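PDB 4G54: general Secretion Pathway Protein from Vibrio vulnificus, which is a periplasmic domain of the EpsAB fusion protein of the type II secretion system and probably binds peptidoglycan. Local coordinates for residues A[132-137]-A[194-199]; A[149-154]-A[163-168]; A[154-159]-A[201-206]. All coordinates share one frame; numbering follows the deposited sequence.

Contact 1. Residues A[132-137]-A[194-199]; sequences MPLRET and RTLARL
Leu134 and Leu196 meet at their branch ends, CD1 of Leu134 lying 4.0 Å from CD2 of Leu196, and the two side chains cross at about a right angle. Both CB atoms already point across the contact; in each leucine CG then lies anti to the carbonyl carbon (chi1 -51° for Leu134, -72° for Leu196), which sets where the branches lie. The second branch of Leu196 turns along the loop instead, its CD1 lying 4.1 Å from CB of Leu134 and 3.3 Å from the carbonyl O of Glu136. Met132 works differently. Its chain is fully extended, with CG anti to the backbone N (chi1 -172°), and this reach carries CE to 4.0 Å from CA of Ala197, over the helix backbone. The loop 132-137 follows strand 125-131 of the antiparallel sheet, whereas 194-199 belongs to helix 193-202, much of which falls in the putative peptidoglycan-binding region, so the contact lies where the chain passes from sheet to helices. Gln200 adds a polar link, accepting a hydrogen bond from Leu134 N through OE1. Arg135, whose CB faces away from the helix, donates from NE to Met132 O at 2.9 Å, with the oxygen close to the guanidinium plane, while NH1 and NH2 bond to Ser56 OG and Ile59 O.

Contact 2. Residues A[149-154]-A[163-168]; sequences VLDQLL and LKTTQF
The carboxylate of Asp151 and the ring of Phe168 are the two flat groups of this contact, and they are met in quite different ways. OD1 of Asp151 takes the N-H of Leu163 on its syn lone pair, at 2.8 Å and with an N-H...O angle of 158°. OD2 is approached from above the carboxylate plane instead: Thr165 N lies 3.1 Å from it and 48° out of that plane. Lys164 N also comes within 2.7 Å of OD2, but its hydrogen points poorly and the bond is weak. The Phe168 ring receives Leu150 obliquely, CD2 of the leucine coming to 3.7 Å from CE2 and touching the same flank of the ring at CD2. One aspartate of helix 145-158 thus accepts from consecutive backbone N-H groups, the middle bond weak, of the loop that leads to helix 170-182, within the putative peptidoglycan-binding domain. CB of Asp151 points at the loop, and with CG anti to the backbone N (chi1 179°) the carboxylate extends to it, where several N-H dipoles would favour its negative charge. Alongside, CB of Leu163 packs 3.6 Å from OD1, and the methyl CG2 of Thr165 lies near the carboxylate. The hydroxyl of Thr165 is turned to its own loop and donates to Gln167 O at 2.7 Å, approaching a lone pair of that oxygen within the plane of its carbonyl group. Farther along, Thr166 OG1 is hydrogen-bonded to Glu148 OE2, a second polar tie between this loop and the helix.

Contact 3. Residues A[154-159]-A[201-206]; sequences LAKALN and HMVSLS
Val203 packs closely against Ala157 and the root of Lys156. Its CG1 lies 3.8 Å from CA of Ala157 and 4.1 Å from the alanine methyl CB, while the other branch, CG2, also lies against that methyl. The small alanine lets the backbones approach to 6.2 Å between the CA atoms of Ala157 and Val203. CG of Lys156 completes this apolar patch, 3.9 Å from CB of Val203, as the lysine and valine side chains run past one another, pointing opposite ways.

Beyond that point the contact opens toward solvent. The lysine chain bends at chi2, chi3 and chi4, and the repeated bends bring NZ round to Ser204 O, 2.9 Å away and nearly in line with the C=O bond. The ammonium also makes a long, weak ion pair with Glu207, whose other carboxylate oxygen accepts from Ser204 N.

Both segments lie at the ends of helices: a Schellman motif with Asn159 at C-prime closes helix 145-158, and Val203 is the first residue to leave helix 193-202. Trp182 of helix 170-182 touches Leu158 and Met202, while Ser204 reaches Pro131 of strand 125-131.

In the fold
Helix 145-158 takes part in contacts 2 and 3, and helix 193-202 in contacts 1 and 3, so the three together tie both helices to the loops around them. Contacts 1 and 2 are partly buried and contact 3 lies at the surface. Leu150 and Leu199 join contacts 1 and 2, while Leu199 also reaches Ala157 of contact 3. The chemistry changes with place: contact 1, beside the sheet, is apolar across its two segments; contact 2, farthest from the chain's centre, relies on a carboxylate holding backbone N-H groups; contact 3 combines a compact apolar patch with a lysine bound to a backbone carbonyl.

Contact 1. Residues A[132-137]-A[194-199]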
loop_
_atom_site.group_PDB
_atom_site.type_symbol
_atom_site.label_atom_id
_atom_site.label_comp_id
_atom_site.label_asym_id
_atom_site.label_seq_id
_atom_site.Cartn_x
_atom_site.Cartn_y
_atom_site.Cartn_z
ATOM N N MET A 132 -1.391 6.775 -4.414
ATOM C CA MET A 132 -2.699 7.495 -4.399
ATOM C C MET A 132 -2.608 8.590 -5.416
ATOM O O MET A 132 -2.517 9.749 -5.083
ATOM C CB MET A 132 -3.014 7.997 -2.967
ATOM C CG MET A 132 -4.463 8.538 -3.044
ATOM S SD MET A 132 -4.876 8.891 -1.278
ATOM C CE MET A 132 -6.477 9.509 -1.630
ATOM N N PRO A 133 -2.723 8.264 -6.706
ATOM C CA PRO A 133 -2.689 9.281 -7.757
ATOM C C PRO A 133 -3.902 10.184 -7.838
ATOM O O PRO A 133 -3.788 11.275 -8.429
ATOM C CB PRO A 133 -2.596 8.450 -9.017
ATOM C CG PRO A 133 -3.317 7.136 -8.731
ATOM C CD PRO A 133 -2.752 6.924 -7.286
ATOM N N LEU A 134 -5.026 9.765 -7.208
ATOM C CA LEU A 134 -6.267 10.548 -7.305
ATOM C C LEU A 134 -6.561 11.215 -5.986
ATOM O O LEU A 134 -6.865 10.530 -4.975
ATOM C CB LEU A 134 -7.477 9.703 -7.735
ATOM C CG LEU A 134 -7.212 8.875 -8.980
ATOM C CD1 LEU A 134 -8.568 8.093 -9.392
ATOM C CD2 LEU A 134 -6.866 9.868 -10.154
ATOM N N ARG A 135 -6.354 12.515 -5.943
ATOM C CA ARG A 135 -6.404 13.214 -4.644
ATOM C C ARG A 135 -7.399 14.345 -4.693
ATOM O O ARG A 135 -7.419 15.155 -3.747
ATOM C CB ARG A 135 -5.031 13.871 -4.339
ATOM C CG ARG A 135 -3.896 12.815 -4.282
ATOM C CD ARG A 135 -3.403 12.615 -2.965
ATOM N NE ARG A 135 -2.234 11.716 -2.973
ATOM C CZ ARG A 135 -1.182 11.894 -2.224
ATOM N NH1 ARG A 135 -1.122 12.972 -1.419
ATOM N NH2 ARG A 135 -0.184 10.955 -2.242
ATOM N N GLU A 136 -8.181 14.426 -5.778
ATOM C CA GLU A 136 -9.246 15.438 -5.891
ATOM C C GLU A 136 -10.580 14.817 -6.302
ATOM O O GLU A 136 -10.613 13.768 -7.008
ATOM C CB GLU A 136 -8.871 16.466 -6.972
ATOM C CG GLU A 136 -7.651 17.193 -6.496
ATOM C CD GLU A 136 -7.122 18.229 -7.485
ATOM O OE1 GLU A 136 -7.897 19.023 -8.048
ATOM O OE2 GLU A 136 -5.864 18.361 -7.562
ATOM N N THR A 137 -11.681 15.460 -5.895
ATOM C CA THR A 137 -12.951 14.847 -6.193
ATOM C C THR A 137 -13.262 14.774 -7.666
ATOM O O THR A 137 -13.075 15.775 -8.385
ATOM C CB THR A 137 -14.032 15.674 -5.445
ATOM O OG1 THR A 137 -13.761 15.504 -4.037
ATOM C CG2 THR A 137 -15.417 15.198 -5.765
ATOM N N ARG A 194 -13.817 10.163 0.727
ATOM C CA ARG A 194 -13.909 8.862 1.444
ATOM C C ARG A 194 -13.834 7.699 0.383
ATOM O O ARG A 194 -13.160 6.691 0.626
ATOM C CB ARG A 194 -15.191 8.789 2.205
ATOM C CG ARG A 194 -15.139 7.560 3.107
ATOM C CD ARG A 194 -16.515 7.425 3.779
ATOM N NE ARG A 194 -16.326 6.370 4.819
ATOM C CZ ARG A 194 -17.319 5.753 5.466
ATOM N NH1 ARG A 194 -17.016 4.847 6.436
ATOM N NH2 ARG A 194 -18.564 6.023 5.219
ATOM N N THR A 195 -14.473 7.917 -0.771
ATOM C CA THR A 195 -14.593 6.876 -1.789
ATOM C C THR A 195 -13.230 6.664 -2.450
ATOM O O THR A 195 -12.778 5.503 -2.580
ATOM C CB THR A 195 -15.564 7.337 -2.837
ATOM O OG1 THR A 195 -16.853 7.481 -2.150
ATOM C CG2 THR A 195 -15.735 6.319 -3.981
ATOM N N LEU A 196 -12.563 7.746 -2.863
ATOM C CA LEU A 196 -11.200 7.569 -3.504
ATOM C C LEU A 196 -10.142 7.104 -2.475
ATOM O O LEU A 196 -9.243 6.319 -2.880
ATOM C CB LEU A 196 -10.766 8.874 -4.137
ATOM C CG LEU A 196 -11.560 9.242 -5.436
ATOM C CD1 LEU A 196 -11.098 10.654 -5.951
ATOM C CD2 LEU A 196 -11.340 8.188 -6.564
ATOM N N ALA A 197 -10.267 7.471 -1.178
ATOM C CA ALA A 197 -9.290 6.997 -0.222
ATOM C C ALA A 197 -9.448 5.491 -0.038
ATOM O O ALA A 197 -8.404 4.813 -0.026
ATOM C CB ALA A 197 -9.414 7.710 1.130
ATOM N N ARG A 198 -10.687 5.017 0.091
ATOM C CA ARG A 198 -10.848 3.580 0.225
ATOM C C ARG A 198 -10.419 2.834 -1.015
ATOM O O ARG A 198 -9.728 1.829 -0.888
ATOM C CB ARG A 198 -12.315 3.334 0.488
ATOM C CG ARG A 198 -12.735 1.820 0.728
ATOM C CD ARG A 198 -12.118 1.272 2.060
ATOM N NE ARG A 198 -12.779 1.978 3.175
ATOM C CZ ARG A 198 -14.025 1.792 3.632
ATOM N NH1 ARG A 198 -14.556 2.590 4.585
ATOM N NH2 ARG A 198 -14.829 0.852 3.149
ATOM N N LEU A 199 -10.802 3.341 -2.214
ATOM C CA LEU A 199 -10.474 2.636 -3.453
ATOM C C LEU A 199 -8.952 2.479 -3.598
ATOM O O LEU A 199 -8.440 1.373 -3.897
ATOM C CB LEU A 199 -11.013 3.469 -4.643
ATOM C CG LEU A 199 -10.673 2.849 -5.981
ATOM C CD1 LEU A 199 -11.373 1.463 -6.176
ATOM C CD2 LEU A 199 -11.240 3.822 -7.019
#

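Contact 2. Residues A[149-154]-A[163-168]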
loop_
_atom_site.group_PDB
_atom_site.type_symbol
_atom_site.label_atom_id
_atom_site.label_comp_id
_atom_site.label_asym_id
_atom_site.label_seq_id
_atom_site.Cartn_x
_atom_site.Cartn_y
_atom_site.Cartn_z
ATOM N N VAL A 149 -7.842 6.652 -14.985
ATOM C CA VAL A 149 -7.318 5.958 -13.839
ATOM C C VAL A 149 -8.368 5.472 -12.805
ATOM O O VAL A 149 -8.316 4.326 -12.378
ATOM C CB VAL A 149 -6.312 6.906 -13.052
ATOM C CG1 VAL A 149 -5.880 6.289 -11.720
ATOM C CG2 VAL A 149 -5.088 7.121 -13.949
ATOM N N LEU A 150 -9.404 6.307 -12.570
ATOM C CA LEU A 150 -10.593 5.911 -11.777
ATOM C C LEU A 150 -11.245 4.639 -12.364
ATOM O O LEU A 150 -11.477 3.660 -11.623
ATOM C CB LEU A 150 -11.592 7.121 -11.726
ATOM C CG LEU A 150 -12.823 6.696 -10.972
ATOM C CD1 LEU A 150 -12.616 6.184 -9.565
ATOM C CD2 LEU A 150 -13.819 7.903 -10.999
ATOM N N ASP A 151 -11.375 4.668 -13.695
ATOM C CA ASP A 151 -12.079 3.573 -14.407
ATOM C C ASP A 151 -11.217 2.276 -14.143
ATOM O O ASP A 151 -11.769 1.192 -13.771
ATOM C CB ASP A 151 -12.161 4.003 -15.839
ATOM C CG ASP A 151 -12.847 2.967 -16.788
ATOM O OD1 ASP A 151 -13.775 2.253 -16.351
ATOM O OD2 ASP A 151 -12.374 2.935 -17.971
ATOM N N GLN A 152 -9.903 2.367 -14.306
ATOM C CA GLN A 152 -9.075 1.206 -14.169
ATOM C C GLN A 152 -9.071 0.699 -12.727
ATOM O O GLN A 152 -9.115 -0.556 -12.518
ATOM C CB GLN A 152 -7.613 1.550 -14.584
ATOM C CG GLN A 152 -7.599 1.849 -16.096
ATOM C CD GLN A 152 -7.802 0.576 -16.997
ATOM O OE1 GLN A 152 -7.520 -0.575 -16.582
ATOM N NE2 GLN A 152 -8.315 0.797 -18.258
ATOM N N LEU A 153 -9.012 1.616 -11.734
ATOM C CA LEU A 153 -8.951 1.160 -10.313
ATOM C C LEU A 153 -10.283 0.523 -9.923
ATOM O O LEU A 153 -10.339 -0.471 -9.210
ATOM C CB LEU A 153 -8.705 2.426 -9.425
ATOM C CG LEU A 153 -7.300 2.935 -9.518
ATOM C CD1 LEU A 153 -7.212 4.297 -8.751
ATOM C CD2 LEU A 153 -6.317 1.941 -8.906
ATOM N N LEU A 154 -11.391 1.099 -10.435
ATOM C CA LEU A 154 -12.714 0.503 -10.030
ATOM C C LEU A 154 -12.837 -0.876 -10.609
ATOM O O LEU A 154 -13.342 -1.778 -9.910
ATOM C CB LEU A 154 -13.907 1.308 -10.588
ATOM C CG LEU A 154 -14.174 2.527 -9.817
ATOM C CD1 LEU A 154 -15.164 3.431 -10.644
ATOM C CD2 LEU A 154 -14.887 2.083 -8.435
ATOM N N LEU A 163 -14.599 0.463 -18.355
ATOM C CA LEU A 163 -15.333 1.020 -19.464
ATOM C C LEU A 163 -14.408 1.501 -20.578
ATOM O O LEU A 163 -14.932 1.663 -21.739
ATOM C CB LEU A 163 -16.175 2.251 -19.022
ATOM C CG LEU A 163 -17.157 1.876 -17.900
ATOM C CD1 LEU A 163 -17.906 3.141 -17.609
ATOM C CD2 LEU A 163 -18.181 0.788 -18.349
ATOM N N LYS A 164 -13.103 1.741 -20.291
ATOM C CA LYS A 164 -12.189 2.444 -21.272
ATOM C C LYS A 164 -12.766 3.819 -21.585
ATOM O O LYS A 164 -12.901 4.215 -22.757
ATOM C CB LYS A 164 -11.883 1.645 -22.544
ATOM C CG LYS A 164 -11.262 0.292 -22.087
ATOM C CD LYS A 164 -10.787 -0.519 -23.342
ATOM C CE LYS A 164 -10.720 -2.027 -23.011
ATOM N NZ LYS A 164 -10.216 -2.858 -24.220
ATOM N N THR A 165 -13.035 4.590 -20.532
ATOM C CA THR A 165 -13.619 5.920 -20.768
ATOM C C THR A 165 -12.653 6.988 -20.223
ATOM O O THR A 165 -12.061 6.777 -19.161
ATOM C CB THR A 165 -14.970 6.010 -20.071
ATOM O OG1 THR A 165 -15.542 7.280 -20.353
ATOM C CG2 THR A 165 -14.869 5.857 -18.529
ATOM N N THR A 166 -12.606 8.154 -20.909
ATOM C CA THR A 166 -11.962 9.312 -20.415
ATOM C C THR A 166 -12.967 10.254 -19.822
ATOM O O THR A 166 -12.603 11.288 -19.257
ATOM C CB THR A 166 -11.352 10.067 -21.687
ATOM O OG1 THR A 166 -10.459 9.138 -22.297
ATOM C CG2 THR A 166 -10.563 11.274 -21.254
ATOM N N GLN A 167 -14.234 9.920 -19.933
ATOM C CA GLN A 167 -15.332 10.824 -19.492
ATOM C C GLN A 167 -16.039 10.175 -18.328
ATOM O O GLN A 167 -16.407 8.987 -18.379
ATOM C CB GLN A 167 -16.385 11.042 -20.615
ATOM C CG GLN A 167 -15.865 11.953 -21.684
ATOM C CD GLN A 167 -16.286 13.417 -21.385
ATOM O OE1 GLN A 167 -17.103 13.671 -20.455
ATOM N NE2 GLN A 167 -15.740 14.384 -22.174
ATOM N N PHE A 168 -16.282 10.949 -17.277
ATOM C CA PHE A 168 -17.035 10.433 -16.118
ATOM C C PHE A 168 -18.496 10.563 -16.572
ATOM O O PHE A 168 -19.153 11.605 -16.441
ATOM C CB PHE A 168 -16.683 11.284 -14.838
ATOM C CG PHE A 168 -17.182 10.677 -13.519
ATOM C CD1 PHE A 168 -18.450 10.127 -13.385
ATOM C CD2 PHE A 168 -16.329 10.752 -12.408
ATOM C CE1 PHE A 168 -18.842 9.606 -12.112
ATOM C CE2 PHE A 168 -16.694 10.216 -11.181
ATOM C CZ PHE A 168 -17.983 9.703 -10.971
#

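Contact 3. Residues A[154-159]-A[201-206]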
loop_
_atom_site.group_PDB
_atom_site.type_symbol
_atom_site.label_atom_id
_atom_site.label_comp_id
_atom_site.label_asym_id
_atom_site.label_seq_id
_atom_site.Cartn_x
_atom_site.Cartn_y
_atom_site.Cartn_z
ATOM N N LEU A 154 -11.391 1.099 -10.435
ATOM C CA LEU A 154 -12.714 0.503 -10.030
ATOM C C LEU A 154 -12.837 -0.876 -10.609
ATOM O O LEU A 154 -13.342 -1.778 -9.910
ATOM C CB LEU A 154 -13.907 1.308 -10.588
ATOM C CG LEU A 154 -14.174 2.527 -9.817
ATOM C CD1 LEU A 154 -15.164 3.431 -10.644
ATOM C CD2 LEU A 154 -14.887 2.083 -8.435
ATOM N N ALA A 155 -12.397 -1.109 -11.849
ATOM C CA ALA A 155 -12.455 -2.467 -12.427
ATOM C C ALA A 155 -11.583 -3.428 -11.636
ATOM O O ALA A 155 -11.958 -4.578 -11.388
ATOM C CB ALA A 155 -12.036 -2.410 -13.918
ATOM N N LYS A 156 -10.458 -2.914 -11.128
ATOM C CA LYS A 156 -9.603 -3.802 -10.357
ATOM C C LYS A 156 -10.284 -4.163 -8.999
ATOM O O LYS A 156 -10.189 -5.343 -8.519
ATOM C CB LYS A 156 -8.239 -3.104 -10.080
ATOM C CG LYS A 156 -7.216 -3.992 -9.380
ATOM C CD LYS A 156 -6.296 -4.752 -10.374
ATOM C CE LYS A 156 -4.970 -4.002 -10.656
ATOM N NZ LYS A 156 -3.712 -4.439 -9.917
ATOM N N ALA A 157 -10.892 -3.199 -8.314
ATOM C CA ALA A 157 -11.508 -3.459 -7.064
ATOM C C ALA A 157 -12.730 -4.344 -7.182
ATOM O O ALA A 157 -12.911 -5.277 -6.362
ATOM C CB ALA A 157 -11.891 -2.170 -6.434
ATOM N N LEU A 158 -13.488 -4.131 -8.249
ATOM C CA LEU A 158 -14.715 -4.890 -8.449
ATOM C C LEU A 158 -14.472 -6.222 -9.140
ATOM O O LEU A 158 -15.402 -7.024 -9.306
ATOM C CB LEU A 158 -15.756 -4.076 -9.261
ATOM C CG LEU A 158 -16.178 -2.767 -8.573
ATOM C CD1 LEU A 158 -17.197 -2.118 -9.509
ATOM C CD2 LEU A 158 -16.886 -2.999 -7.221
ATOM N N ASN A 159 -13.216 -6.451 -9.575
ATOM C CA ASN A 159 -12.872 -7.647 -10.318
ATOM C C ASN A 159 -13.707 -7.825 -11.567
ATOM O O ASN A 159 -14.202 -8.988 -11.862
ATOM C CB ASN A 159 -12.870 -8.876 -9.441
ATOM C CG ASN A 159 -11.640 -9.621 -9.645
ATOM O OD1 ASN A 159 -10.703 -9.488 -8.828
ATOM N ND2 ASN A 159 -11.515 -10.270 -10.808
ATOM N N HIS A 201 -6.530 2.807 -1.257
ATOM C CA HIS A 201 -5.825 2.004 -0.266
ATOM C C HIS A 201 -6.037 0.512 -0.562
ATOM O O HIS A 201 -5.158 -0.299 -0.259
ATOM C CB HIS A 201 -6.328 2.428 1.128
ATOM C CG HIS A 201 -5.610 1.712 2.237
ATOM N ND1 HIS A 201 -4.424 2.119 2.809
ATOM C CD2 HIS A 201 -5.957 0.541 2.838
ATOM C CE1 HIS A 201 -4.058 1.227 3.733
ATOM N NE2 HIS A 201 -4.952 0.251 3.748
ATOM N N MET A 202 -7.164 0.131 -1.212
ATOM C CA MET A 202 -7.415 -1.316 -1.454
ATOM C C MET A 202 -6.677 -1.833 -2.670
ATOM O O MET A 202 -6.168 -2.993 -2.667
ATOM C CB MET A 202 -8.949 -1.477 -1.672
ATOM C CG MET A 202 -9.875 -1.322 -0.455
ATOM S SD MET A 202 -11.592 -1.496 -1.063
ATOM C CE MET A 202 -11.490 -3.166 -1.754
ATOM N N VAL A 203 -6.602 -1.010 -3.751
ATOM C CA VAL A 203 -6.022 -1.558 -5.016
ATOM C C VAL A 203 -5.101 -0.527 -5.637
ATOM O O VAL A 203 -5.212 0.673 -5.400
ATOM C CB VAL A 203 -7.125 -1.963 -6.098
ATOM C CG1 VAL A 203 -7.991 -3.174 -5.613
ATOM C CG2 VAL A 203 -7.974 -0.787 -6.434
ATOM N N SER A 204 -4.177 -1.019 -6.495
ATOM C CA SER A 204 -3.270 -0.118 -7.192
ATOM C C SER A 204 -3.249 -0.523 -8.673
ATOM O O SER A 204 -3.523 -1.694 -9.007
ATOM C CB SER A 204 -1.824 -0.342 -6.696
ATOM O OG SER A 204 -1.773 -0.387 -5.241
ATOM N N LEU A 205 -2.770 0.404 -9.492
ATOM C CA LEU A 205 -2.638 0.048 -10.978
ATOM C C LEU A 205 -1.593 -1.038 -11.225
ATOM O O LEU A 205 -1.768 -1.822 -12.176
ATOM C CB LEU A 205 -2.241 1.276 -11.789
ATOM C CG LEU A 205 -3.222 2.479 -11.773
ATOM C CD1 LEU A 205 -2.651 3.714 -12.515
ATOM C CD2 LEU A 205 -4.620 2.103 -12.349
ATOM N N SER A 206 -0.522 -1.072 -10.432
ATOM C CA SER A 206 0.358 -2.256 -10.474
ATOM C C SER A 206 0.794 -2.587 -9.060
ATOM O O SER A 206 1.001 -1.683 -8.229
ATOM C CB SER A 206 1.559 -2.115 -11.433
ATOM O OG SER A 206 2.152 -3.422 -11.772
#